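PDB 5NGN: lybatide 2 from Lycium barbarum, which is of unknown function but belongs to the lybatides, cysteine-rich wolfberry peptides with an unusual cystine-stapled helical scaffold. Local coordinates for residues Pro12-Gln17 and Thr23-Asn28. Residues are numbered along the deposited sequence; the frame is centred on the assembly and turned at random.
Sequences PSCDGQ and TLCCIN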
loop_
_atom_site.group_PDB
_atom_site.type_symbol
_atom_site.label_atom_id
_atom_site.label_comp_id
_atom_site.label_asym_id
_atom_site.label_seq_id
_atom_site.Cartn_x
_atom_site.Cartn_y
_atom_site.Cartn_z
ATOM N N PRO A 12 -4.359 5.678 -0.814
ATOM C CA PRO A 12 -4.694 5.891 0.591
ATOM C C PRO A 12 -5.644 4.887 1.212
ATOM O O PRO A 12 -5.654 4.708 2.397
ATOM C CB PRO A 12 -5.270 7.332 0.604
ATOM C CG PRO A 12 -4.784 7.928 -0.654
ATOM C CD PRO A 12 -4.704 6.822 -1.649
ATOM N N SER A 13 -6.365 4.135 0.361
ATOM C CA SER A 13 -7.261 3.101 0.845
ATOM C C SER A 13 -6.577 1.931 1.474
ATOM O O SER A 13 -7.199 1.187 2.215
ATOM C CB SER A 13 -8.186 2.618 -0.265
ATOM O OG SER A 13 -8.998 3.688 -0.740
ATOM N N CYS A 14 -5.243 1.817 1.249
ATOM C CA CYS A 14 -4.443 0.839 1.951
ATOM C C CYS A 14 -4.043 1.223 3.374
ATOM O O CYS A 14 -3.534 0.339 4.121
ATOM C CB CYS A 14 -3.148 0.585 1.163
ATOM S SG CYS A 14 -3.321 -0.252 -0.437
ATOM N N ASP A 15 -4.263 2.486 3.744
ATOM C CA ASP A 15 -3.861 2.963 5.043
ATOM C C ASP A 15 -4.696 2.283 6.155
ATOM O O ASP A 15 -5.749 1.712 5.902
ATOM C CB ASP A 15 -4.012 4.478 5.127
ATOM C CG ASP A 15 -3.017 5.269 4.309
ATOM O OD1 ASP A 15 -1.933 4.750 3.943
ATOM O OD2 ASP A 15 -3.304 6.497 4.014
ATOM N N GLY A 16 -4.224 2.393 7.397
ATOM C CA GLY A 16 -5.011 1.933 8.503
ATOM C C GLY A 16 -5.008 0.459 8.725
ATOM O O GLY A 16 -5.924 -0.074 9.360
ATOM N N GLN A 17 -3.941 -0.214 8.344
ATOM C CA GLN A 17 -3.857 -1.642 8.482
ATOM C C GLN A 17 -2.596 -2.036 9.253
ATOM O O GLN A 17 -1.610 -1.316 9.278
ATOM C CB GLN A 17 -3.805 -2.306 7.114
ATOM C CG GLN A 17 -5.009 -1.971 6.259
ATOM C CD GLN A 17 -5.036 -2.780 4.998
ATOM O OE1 GLN A 17 -4.438 -2.421 3.950
ATOM N NE2 GLN A 17 -5.673 -3.872 5.088
ATOM N N THR A 23 1.398 -3.953 3.397
ATOM C CA THR A 23 2.344 -4.276 2.342
ATOM C C THR A 23 1.661 -5.042 1.165
ATOM O O THR A 23 1.891 -4.715 -0.010
ATOM C CB THR A 23 3.525 -5.075 2.946
ATOM O OG1 THR A 23 4.075 -4.350 4.055
ATOM C CG2 THR A 23 4.552 -5.349 1.890
ATOM N N LEU A 24 0.851 -6.048 1.535
ATOM C CA LEU A 24 0.058 -6.763 0.490
ATOM C C LEU A 24 -0.802 -5.849 -0.340
ATOM O O LEU A 24 -0.777 -5.878 -1.562
ATOM C CB LEU A 24 -0.827 -7.769 1.165
ATOM C CG LEU A 24 -0.134 -9.043 1.680
ATOM C CD1 LEU A 24 -1.032 -9.708 2.653
ATOM C CD2 LEU A 24 0.322 -9.916 0.558
ATOM N N CYS A 25 -1.537 -4.962 0.364
ATOM C CA CYS A 25 -2.361 -4.016 -0.352
ATOM C C CYS A 25 -1.514 -3.247 -1.325
ATOM O O CYS A 25 -1.867 -3.053 -2.479
ATOM C CB CYS A 25 -3.041 -3.128 0.655
ATOM S SG CYS A 25 -4.303 -1.985 0.026
ATOM N N CYS A 26 -0.407 -2.738 -0.887
ATOM C CA CYS A 26 0.411 -1.890 -1.744
ATOM C C CYS A 26 1.019 -2.624 -2.906
ATOM O O CYS A 26 0.965 -2.143 -4.021
ATOM C CB CYS A 26 1.490 -1.200 -0.933
ATOM S SG CYS A 26 0.798 0.002 0.277
ATOM N N ILE A 27 1.618 -3.775 -2.647
ATOM C CA ILE A 27 2.375 -4.384 -3.761
ATOM C C ILE A 27 1.510 -5.224 -4.705
ATOM O O ILE A 27 1.895 -5.399 -5.865
ATOM C CB ILE A 27 3.607 -5.175 -3.329
ATOM C CG1 ILE A 27 3.182 -6.491 -2.663
ATOM C CG2 ILE A 27 4.494 -4.306 -2.441
ATOM C CD1 ILE A 27 4.383 -7.376 -2.292
ATOM N N ASN A 28 0.368 -5.679 -4.231
ATOM C CA ASN A 28 -0.542 -6.488 -5.112
ATOM C C ASN A 28 -1.726 -5.758 -5.657
ATOM O O ASN A 28 -2.313 -6.169 -6.646
ATOM C CB ASN A 28 -1.024 -7.737 -4.382
ATOM C CG ASN A 28 0.097 -8.671 -3.961
ATOM O OD1 ASN A 28 -0.016 -9.355 -2.908
ATOM N ND2 ASN A 28 1.134 -8.708 -4.756
#
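Cys-14 and Cys-25 are joined by a disulfide, with 2.0 Å between Cys-14 SG and Cys-25 SG. Each CB points toward the other segment, and the CA atoms of Cys-14 and Cys-25 lie 5.8 Å apart. The two halves use different rotamers. SG of Cys-25 lies anti to its backbone N (chi1 -172°), whereas SG of Cys-14 sits beside its own N, anti to the carbonyl carbon (chi1 -68°). The torsion about the S-S bond is -81°, a left-handed twist close to the usual value of about 90° in size. Cys-26 comes alongside the bridge. The SG of Cys-26 packs 4.1 Å from Cys-14 CB and is itself bonded to SG of Cys-3, so two disulfides leave the helix from consecutive residues. The end of the Gln-17 side chain lies beside CB of Cys-25. Helix 19-30 widens into a pi-type turn at 25-28, starting at the bridged cysteine. Asp-15 OD1 also accepts a hydrogen bond from the N of Ser-2, which ties the loop to the N-terminal end of the chain. The Cys-14 to Cys-25 link ties the short 3-10 turn 12-14 to the helix, as one staple of the four-disulfide, cystine-stapled helical scaffold of the lybatides.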